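Local coordinates for putative uncharacterized protein (Chaetomium thermophilum, PDB 4XRI) that probably carries proteinaceous cargo into the nucleus as a flexible HEAT-repeat receptor of the importin-beta family and probably binds a small GTPase, at residues A[430-435]-A[474-479]; A[396-401]-A[435-440]; A[464-469]-A[481-486]. The protein carries 2 engineered substitutions. All coordinates share one frame; numbering follows the deposited sequence.

Contact 1 of 3, residues A[430-435]-A[474-479]; sequences ESIQVR and PKMAAS. With SO4 (sulfate ion), chain J.
Met-476 gives up the most surface here, and its thioether reaches Arg-435 and Ile-432 in the first turn of helix 432-449. SD lies 3.8 Å from Arg-435 CB and 4.1 Å from Ile-432 CD1, while the methyl CE lies 3.5 Å from the backbone O of Arg-435. CG stands between backbone N and carbonyl carbon (chi1 56°), and the bend at chi3 carries CE towards that carbonyl; the Met-476 and Arg-435 side chains cross at about a right angle. Ile-432 is the other apolar partner. Its CG1 packs against the Lys-475 chain, 3.5 Å from CG, and its CD1 lies 3.4 Å above the guanidinium plane of Arg-435, over the centre. That guanidinium is tied back to its own segment: NH1 donates to Glu-430 O at 3.2 Å, from above the carbonyl plane, and NE makes a weak bond to Ser-431 O. The Lys-475 chain, bent at chi2 (76°), meets Ile-432 through its methylenes, while NZ has a long, weak ion pair with Asp-436. Gln-433 NE2 donates to O2 of a sulfate ion, probably from the crystallisation liquor, at 3.0 Å. Within the HEAT-repeat solenoid, then, mainly sulfur and hydrocarbon join the N-terminal end of helix 432-449 to the segment leading into helix 477-490, and the two long charged residues take part through their aliphatic portions.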
loop_
_atom_site.group_PDB
_atom_site.type_symbol
_atom_site.label_atom_id
_atom_site.label_comp_id
_atom_site.label_asym_id
_atom_site.label_seq_id
_atom_site.Cartn_x
_atom_site.Cartn_y
_atom_site.Cartn_z
ATOM N N GLU A 430 -34.814 5.016 -11.262
ATOM C CA GLU A 430 -35.084 6.326 -10.676
ATOM C C GLU A 430 -33.983 6.709 -9.700
ATOM O O GLU A 430 -33.446 7.815 -9.748
ATOM C CB GLU A 430 -36.431 6.346 -9.948
ATOM C CG GLU A 430 -37.654 6.201 -10.827
ATOM C CD GLU A 430 -38.935 6.159 -10.010
ATOM O OE1 GLU A 430 -38.846 6.052 -8.767
ATOM O OE2 GLU A 430 -40.029 6.242 -10.607
ATOM N N SER A 431 -33.661 5.778 -8.810
ATOM C CA SER A 431 -32.684 6.012 -7.757
ATOM C C SER A 431 -31.279 6.188 -8.314
ATOM O O SER A 431 -30.807 5.380 -9.112
ATOM C CB SER A 431 -32.706 4.860 -6.752
ATOM O OG SER A 431 -31.703 5.025 -5.762
ATOM N N ILE A 432 -30.618 7.260 -7.890
ATOM C CA ILE A 432 -29.257 7.532 -8.324
ATOM C C ILE A 432 -28.289 6.562 -7.650
ATOM O O ILE A 432 -27.217 6.271 -8.178
ATOM C CB ILE A 432 -28.851 8.993 -8.021
ATOM C CG1 ILE A 432 -27.515 9.334 -8.686
ATOM C CG2 ILE A 432 -28.809 9.251 -6.520
ATOM C CD1 ILE A 432 -27.517 9.180 -10.186
ATOM N N GLN A 433 -28.682 6.051 -6.486
ATOM C CA GLN A 433 -27.886 5.050 -5.787
ATOM C C GLN A 433 -27.859 3.754 -6.587
ATOM O O GLN A 433 -26.807 3.137 -6.752
ATOM C CB GLN A 433 -28.433 4.784 -4.382
ATOM C CG GLN A 433 -28.347 5.964 -3.433
ATOM C CD GLN A 433 -29.561 6.871 -3.514
ATOM O OE1 GLN A 433 -30.518 6.587 -4.236
ATOM N NE2 GLN A 433 -29.529 7.970 -2.768
ATOM N N VAL A 434 -29.026 3.351 -7.079
ATOM C CA VAL A 434 -29.152 2.126 -7.862
ATOM C C VAL A 434 -28.358 2.227 -9.159
ATOM O O VAL A 434 -27.695 1.275 -9.568
ATOM C CB VAL A 434 -30.628 1.814 -8.187
ATOM C CG1 VAL A 434 -30.732 0.641 -9.151
ATOM C CG2 VAL A 434 -31.399 1.524 -6.911
ATOM N N ARG A 435 -28.428 3.393 -9.794
ATOM C CA ARG A 435 -27.705 3.637 -11.039
ATOM C C ARG A 435 -26.196 3.583 -10.840
ATOM O O ARG A 435 -25.471 3.044 -11.675
ATOM C CB ARG A 435 -28.102 4.989 -11.631
ATOM C CG ARG A 435 -29.383 4.952 -12.449
ATOM C CD ARG A 435 -29.689 6.316 -13.033
ATOM N NE ARG A 435 -30.323 7.198 -12.058
ATOM C CZ ARG A 435 -30.318 8.523 -12.138
ATOM N NH1 ARG A 435 -30.926 9.247 -11.209
ATOM N NH2 ARG A 435 -29.698 9.122 -13.145
ATOM N N PRO A 474 -23.249 13.283 -12.594
ATOM C CA PRO A 474 -21.969 13.365 -11.873
ATOM C C PRO A 474 -21.811 12.348 -10.745
ATOM O O PRO A 474 -20.707 11.846 -10.530
ATOM C CB PRO A 474 -21.986 14.787 -11.303
ATOM C CG PRO A 474 -22.817 15.553 -12.262
ATOM C CD PRO A 474 -23.887 14.604 -12.726
ATOM N N LYS A 475 -22.899 12.053 -10.040
ATOM C CA LYS A 475 -22.867 11.142 -8.897
ATOM C C LYS A 475 -22.386 9.741 -9.279
ATOM O O LYS A 475 -21.798 9.033 -8.462
ATOM C CB LYS A 475 -24.256 11.067 -8.252
ATOM C CG LYS A 475 -24.425 10.000 -7.176
ATOM C CD LYS A 475 -23.782 10.390 -5.858
ATOM C CE LYS A 475 -24.216 9.440 -4.750
ATOM N NZ LYS A 475 -23.957 8.015 -5.106
ATOM N N MET A 476 -22.617 9.352 -10.529
ATOM C CA MET A 476 -22.214 8.028 -10.993
ATOM C C MET A 476 -21.067 8.095 -12.002
ATOM O O MET A 476 -20.650 7.069 -12.546
ATOM C CB MET A 476 -23.410 7.300 -11.607
ATOM C CG MET A 476 -24.088 8.058 -12.734
ATOM S SD MET A 476 -25.616 7.278 -13.283
ATOM C CE MET A 476 -24.981 5.730 -13.911
ATOM N N ALA A 477 -20.562 9.304 -12.238
ATOM C CA ALA A 477 -19.505 9.546 -13.226
ATOM C C ALA A 477 -18.278 8.660 -13.010
ATOM O O ALA A 477 -17.785 8.032 -13.947
ATOM C CB ALA A 477 -19.093 11.010 -13.207
ATOM N N ALA A 478 -17.796 8.617 -11.772
ATOM C CA ALA A 478 -16.617 7.830 -11.420
ATOM C C ALA A 478 -16.809 6.351 -11.755
ATOM O O ALA A 478 -15.951 5.734 -12.391
ATOM C CB ALA A 478 -16.292 8.000 -9.944
ATOM N N SER A 479 -17.939 5.796 -11.325
ATOM C CA SER A 479 -18.294 4.405 -11.606
ATOM C C SER A 479 -18.369 4.125 -13.107
ATOM O O SER A 479 -17.829 3.126 -13.589
ATOM C CB SER A 479 -19.631 4.054 -10.945
ATOM O OG SER A 479 -19.499 3.952 -9.536
HETATM S S SO4 J . -33.559 8.027 -3.196
HETATM O O1 SO4 J . -33.243 6.613 -3.369
HETATM O O2 SO4 J . -32.368 8.831 -3.459
HETATM O O3 SO4 J . -34.618 8.404 -4.129
HETATM O O4 SO4 J . -34.010 8.262 -1.827
#

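Contact 2 of 3, residues A[396-401]-A[435-440]; sequences AVSAFG and RDSTAY
Val-397 meets Ser-437 and Thr-438 where two helices of the HEAT-repeat solenoid, 390-402 and 432-449, run side by side. Their short segments point nearly the same way, 15° apart, with axes 8.5 Å from each other, a close spacing consistent with the valine, serines and threonine that meet there. The CB of Val-397 already faces the other helix, 4.0 Å from Thr-438 OG1. From there the branches part: CG1, anti to the carbonyl carbon (chi1 -66°), lies 3.8 Å from the same oxygen, and CG2 comes down on Ser-437 CB at 3.7 Å. Thr-438 therefore presents its hydroxyl rather than its methyl to the valine, which offers only carbon, so this is van der Waals contact; OG1 has its polar partner in Val-434 O, one turn back in its own helix. Leu-423 of helix 409-425 touches both Val-397 and Thr-438, so the layer behind the pair covers this apolar end. On the other flank the two serines draw together. Ser-437 OG bonds to the carboxylate of Asp-394, on the neighbouring helix, as well as to Gln-433 O, which gives the interface a polar link one turn before Val-397 and Ser-398. The hydroxyl of Ser-398 turns back to Asp-394 O, and its OG rests 3.5 Å from Ser-437 OG.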
loop_
_atom_site.group_PDB
_atom_site.type_symbol
_atom_site.label_atom_id
_atom_site.label_comp_id
_atom_site.label_asym_id
_atom_site.label_seq_id
_atom_site.Cartn_x
_atom_site.Cartn_y
_atom_site.Cartn_z
ATOM N N ALA A 396 -29.458 -5.650 -4.643
ATOM C CA ALA A 396 -29.467 -6.733 -5.617
ATOM C C ALA A 396 -28.360 -6.575 -6.657
ATOM O O ALA A 396 -27.606 -7.515 -6.914
ATOM C CB ALA A 396 -30.825 -6.814 -6.302
ATOM N N VAL A 397 -28.266 -5.390 -7.255
ATOM C CA VAL A 397 -27.242 -5.131 -8.262
ATOM C C VAL A 397 -25.852 -5.129 -7.627
ATOM O O VAL A 397 -24.891 -5.609 -8.227
ATOM C CB VAL A 397 -27.481 -3.792 -9.004
ATOM C CG1 VAL A 397 -28.757 -3.869 -9.827
ATOM C CG2 VAL A 397 -27.545 -2.628 -8.035
ATOM N N SER A 398 -25.757 -4.602 -6.409
ATOM C CA SER A 398 -24.494 -4.572 -5.677
ATOM C C SER A 398 -23.976 -5.983 -5.456
ATOM O O SER A 398 -22.812 -6.283 -5.732
ATOM C CB SER A 398 -24.657 -3.861 -4.330
ATOM O OG SER A 398 -24.923 -2.482 -4.507
ATOM N N ALA A 399 -24.857 -6.844 -4.956
ATOM C CA ALA A 399 -24.519 -8.237 -4.692
ATOM C C ALA A 399 -24.022 -8.939 -5.947
ATOM O O ALA A 399 -23.039 -9.674 -5.907
ATOM C CB ALA A 399 -25.723 -8.971 -4.125
ATOM N N PHE A 400 -24.714 -8.699 -7.056
ATOM C CA PHE A 400 -24.387 -9.315 -8.337
ATOM C C PHE A 400 -22.962 -8.976 -8.759
ATOM O O PHE A 400 -22.172 -9.859 -9.098
ATOM C CB PHE A 400 -25.373 -8.862 -9.411
ATOM C CG PHE A 400 -25.331 -9.693 -10.655
ATOM C CD1 PHE A 400 -24.940 -9.142 -11.862
ATOM C CD2 PHE A 400 -25.691 -11.029 -10.619
ATOM C CE1 PHE A 400 -24.912 -9.910 -13.013
ATOM C CE2 PHE A 400 -25.662 -11.802 -11.761
ATOM C CZ PHE A 400 -25.272 -11.242 -12.962
ATOM N N GLY A 401 -22.636 -7.689 -8.725
ATOM C CA GLY A 401 -21.295 -7.240 -9.043
ATOM C C GLY A 401 -20.276 -7.741 -8.040
ATOM O O GLY A 401 -19.142 -8.047 -8.403
ATOM N N ARG A 435 -28.428 3.393 -9.794
ATOM C CA ARG A 435 -27.705 3.637 -11.039
ATOM C C ARG A 435 -26.196 3.583 -10.840
ATOM O O ARG A 435 -25.471 3.044 -11.675
ATOM C CB ARG A 435 -28.102 4.989 -11.631
ATOM C CG ARG A 435 -29.383 4.952 -12.449
ATOM C CD ARG A 435 -29.689 6.316 -13.033
ATOM N NE ARG A 435 -30.323 7.198 -12.058
ATOM C CZ ARG A 435 -30.318 8.523 -12.138
ATOM N NH1 ARG A 435 -30.926 9.247 -11.209
ATOM N NH2 ARG A 435 -29.698 9.122 -13.145
ATOM N N ASP A 436 -25.731 4.147 -9.730
ATOM C CA ASP A 436 -24.310 4.141 -9.405
ATOM C C ASP A 436 -23.820 2.724 -9.137
ATOM O O ASP A 436 -22.773 2.311 -9.638
ATOM C CB ASP A 436 -24.029 5.027 -8.190
ATOM C CG ASP A 436 -22.546 5.158 -7.899
ATOM O OD1 ASP A 436 -21.760 5.266 -8.864
ATOM O OD2 ASP A 436 -22.165 5.155 -6.709
ATOM N N SER A 437 -24.589 1.984 -8.342
ATOM C CA SER A 437 -24.259 0.601 -8.014
ATOM C C SER A 437 -24.332 -0.283 -9.251
ATOM O O SER A 437 -23.618 -1.279 -9.357
ATOM C CB SER A 437 -25.196 0.064 -6.930
ATOM O OG SER A 437 -25.071 0.814 -5.734
ATOM N N THR A 438 -25.207 0.086 -10.179
ATOM C CA THR A 438 -25.357 -0.657 -11.423
ATOM C C THR A 438 -24.137 -0.462 -12.317
ATOM O O THR A 438 -23.599 -1.422 -12.871
ATOM C CB THR A 438 -26.619 -0.229 -12.187
ATOM O OG1 THR A 438 -27.780 -0.556 -11.413
ATOM C CG2 THR A 438 -26.694 -0.940 -13.523
ATOM N N ALA A 439 -23.710 0.790 -12.447
ATOM C CA ALA A 439 -22.532 1.122 -13.240
ATOM C C ALA A 439 -21.298 0.390 -12.724
ATOM O O ALA A 439 -20.545 -0.199 -13.498
ATOM C CB ALA A 439 -22.297 2.624 -13.235
ATOM N N TYR A 440 -21.109 0.421 -11.409
ATOM C CA TYR A 440 -19.975 -0.235 -10.765
ATOM C C TYR A 440 -20.025 -1.746 -10.953
ATOM O O TYR A 440 -19.000 -2.388 -11.179
ATOM C CB TYR A 440 -19.942 0.104 -9.273
ATOM C CG TYR A 440 -18.687 -0.359 -8.568
ATOM C CD1 TYR A 440 -17.535 0.417 -8.585
ATOM C CD2 TYR A 440 -18.657 -1.562 -7.875
ATOM C CE1 TYR A 440 -16.387 0.005 -7.940
ATOM C CE2 TYR A 440 -17.511 -1.985 -7.226
ATOM C CZ TYR A 440 -16.379 -1.197 -7.260
ATOM O OH TYR A 440 -15.235 -1.611 -6.616
#

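Contact 3 of 3, residues A[464-469]-A[481-486]; sequences RSLFNG and CWALMN
A helical hairpin closes on itself here: helices 455-472 and 477-490, joined by a short connection, face each other through Leu-466 and Phe-467 on one arm and Ala-483 and Leu-484 on the other. The two leucines slide past each other in opposite directions. Leu-466 CD1 touches Leu-484 CD2 at 3.7 Å, and the same methyl of Leu-484 also reaches Leu-466 CB. The second branch of Leu-466, CD2, packs on Ala-483 CB at 3.8 Å, which CD1 also approaches, so the end of the leucine touches two successive residues of the partner helix. Antiparallel pairs of this kind, stacked one after another, build the HEAT solenoid of importin beta; the axes of the two short segments come within 9.6 Å, and their directions differ by 146°. The other branch of Leu-484 is the one that covers the Phe-467 ring. CD1 stands over the face in a CH-pi contact, 3.9 Å from the centroid and only 11° off the ring normal. A chi1 of -91°, well away from a staggered value, goes with this placing of the Phe-467 ring beneath the methyl, although its CB does not aim straight at the other helix. The ring also touches Ser-509, Asn-512 and Leu-513 of helix 503-516, which carries the packing into the next layer. Leu-466 meets Met-427 as well, from the loop before helix 432-449, and Ser-465 touches the same methionine.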
loop_
_atom_site.group_PDB
_atom_site.type_symbol
_atom_site.label_atom_id
_atom_site.label_comp_id
_atom_site.label_asym_id
_atom_site.label_seq_id
_atom_site.Cartn_x
_atom_site.Cartn_y
_atom_site.Cartn_z
ATOM N N ARG A 464 -23.152 2.899 -24.313
ATOM C CA ARG A 464 -24.064 4.028 -24.448
ATOM C C ARG A 464 -24.642 4.443 -23.098
ATOM O O ARG A 464 -24.753 5.633 -22.800
ATOM C CB ARG A 464 -25.193 3.689 -25.424
ATOM C CG ARG A 464 -25.943 4.900 -25.958
ATOM C CD ARG A 464 -26.885 4.506 -27.082
ATOM N NE ARG A 464 -27.917 3.579 -26.630
ATOM C CZ ARG A 464 -28.686 2.862 -27.444
ATOM N NH1 ARG A 464 -29.602 2.043 -26.945
ATOM N NH2 ARG A 464 -28.532 2.957 -28.758
ATOM N N SER A 465 -25.000 3.454 -22.284
ATOM C CA SER A 465 -25.577 3.707 -20.968
ATOM C C SER A 465 -24.552 4.318 -20.018
ATOM O O SER A 465 -24.870 5.209 -19.231
ATOM C CB SER A 465 -26.133 2.413 -20.370
ATOM O OG SER A 465 -25.093 1.502 -20.063
ATOM N N LEU A 466 -23.319 3.828 -20.099
ATOM C CA LEU A 466 -22.238 4.331 -19.262
ATOM C C LEU A 466 -21.895 5.771 -19.622
ATOM O O LEU A 466 -21.690 6.605 -18.740
ATOM C CB LEU A 466 -21.004 3.439 -19.396
ATOM C CG LEU A 466 -21.201 2.004 -18.905
ATOM C CD1 LEU A 466 -20.101 1.109 -19.429
ATOM C CD2 LEU A 466 -21.256 1.954 -17.389
ATOM N N PHE A 467 -21.838 6.060 -20.920
ATOM C CA PHE A 467 -21.572 7.418 -21.380
ATOM C C PHE A 467 -22.725 8.350 -21.036
ATOM O O PHE A 467 -22.505 9.494 -20.639
ATOM C CB PHE A 467 -21.310 7.447 -22.885
ATOM C CG PHE A 467 -19.860 7.285 -23.249
ATOM C CD1 PHE A 467 -19.434 6.199 -23.993
ATOM C CD2 PHE A 467 -18.923 8.217 -22.838
ATOM C CE1 PHE A 467 -18.100 6.049 -24.327
ATOM C CE2 PHE A 467 -17.589 8.074 -23.166
ATOM C CZ PHE A 467 -17.177 6.988 -23.912
ATOM N N ASN A 468 -23.950 7.858 -21.190
ATOM C CA ASN A 468 -25.132 8.629 -20.821
ATOM C C ASN A 468 -25.085 9.016 -19.350
ATOM O O ASN A 468 -25.420 10.141 -18.980
ATOM C CB ASN A 468 -26.407 7.837 -21.118
ATOM C CG ASN A 468 -27.665 8.640 -20.849
ATOM O OD1 ASN A 468 -28.402 8.365 -19.902
ATOM N ND2 ASN A 468 -27.914 9.643 -21.683
ATOM N N GLY A 469 -24.652 8.074 -18.519
ATOM C CA GLY A 469 -24.493 8.322 -17.099
ATOM C C GLY A 469 -23.374 9.305 -16.819
ATOM O O GLY A 469 -23.528 10.217 -16.007
ATOM N N CYS A 481 -16.933 5.866 -15.505
ATOM C CA CYS A 481 -15.552 5.976 -15.968
ATOM C C CYS A 481 -14.759 4.688 -15.729
ATOM O O CYS A 481 -14.058 4.208 -16.625
ATOM C CB CYS A 481 -14.854 7.157 -15.282
ATOM S SG CYS A 481 -15.316 8.786 -15.927
ATOM N N TRP A 482 -14.879 4.134 -14.524
ATOM C CA TRP A 482 -14.182 2.900 -14.162
ATOM C C TRP A 482 -14.593 1.732 -15.055
ATOM O O TRP A 482 -13.748 0.985 -15.557
ATOM C CB TRP A 482 -14.441 2.536 -12.698
ATOM C CG TRP A 482 -13.726 1.284 -12.293
ATOM C CD1 TRP A 482 -12.378 1.101 -12.250
ATOM C CD2 TRP A 482 -14.314 0.041 -11.880
ATOM N NE1 TRP A 482 -12.084 -0.175 -11.839
ATOM C CE2 TRP A 482 -13.254 -0.847 -11.604
ATOM C CE3 TRP A 482 -15.629 -0.408 -11.720
ATOM C CZ2 TRP A 482 -13.467 -2.155 -11.172
ATOM C CZ3 TRP A 482 -15.839 -1.712 -11.289
ATOM C CH2 TRP A 482 -14.761 -2.568 -11.023
ATOM N N ALA A 483 -15.902 1.591 -15.244
ATOM C CA ALA A 483 -16.462 0.555 -16.105
ATOM C C ALA A 483 -15.970 0.716 -17.542
ATOM O O ALA A 483 -15.555 -0.253 -18.178
ATOM C CB ALA A 483 -17.989 0.596 -16.053
ATOM N N LEU A 484 -16.012 1.949 -18.038
ATOM C CA LEU A 484 -15.564 2.265 -19.394
ATOM C C LEU A 484 -14.091 1.927 -19.629
ATOM O O LEU A 484 -13.719 1.434 -20.697
ATOM C CB LEU A 484 -15.807 3.745 -19.694
ATOM C CG LEU A 484 -17.255 4.134 -19.991
ATOM C CD1 LEU A 484 -17.376 5.631 -20.200
ATOM C CD2 LEU A 484 -17.745 3.384 -21.211
ATOM N N MET A 485 -13.261 2.201 -18.625
ATOM C CA MET A 485 -11.839 1.872 -18.684
ATOM C C MET A 485 -11.619 0.366 -18.790
ATOM O O MET A 485 -10.818 -0.097 -19.607
ATOM C CB MET A 485 -11.108 2.418 -17.455
ATOM C CG MET A 485 -10.796 3.904 -17.517
ATOM S SD MET A 485 -9.583 4.379 -16.274
ATOM C CE MET A 485 -10.464 3.973 -14.768
ATOM N N ASN A 486 -12.332 -0.387 -17.955
ATOM C CA ASN A 486 -12.311 -1.847 -18.004
ATOM C C ASN A 486 -12.616 -2.380 -19.398
ATOM O O ASN A 486 -11.911 -3.245 -19.910
ATOM C CB ASN A 486 -13.313 -2.432 -17.002
ATOM C CG ASN A 486 -12.802 -2.397 -15.576
ATOM O OD1 ASN A 486 -11.596 -2.456 -15.334
ATOM N ND2 ASN A 486 -13.718 -2.310 -14.621
#

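Overall arrangement
Helix 432-449 joins contacts 1 and 2, which share Arg-435 and have centres about 10 Å apart; helix 477-490 joins contacts 1 and 3, about 11 Å apart between centres. Asp-436 ties the first two together, with its OD1 2.7 Å from Ser-479 OG in a probable hydrogen bond. Contacts 2 and 3, centres about 13 Å apart, meet where Ala-439 O lies 3.7 Å from Ala-483 CB. Along the chain, contact 2 closes before the hairpin of contact 3 opens, whereas contact 1 interlocks with both. Contact 3 joins consecutive helices, while contacts 1 and 2 each reach across one intervening helix; the sulfate sits at the edge of this group, beside Ser-431 and Gln-433.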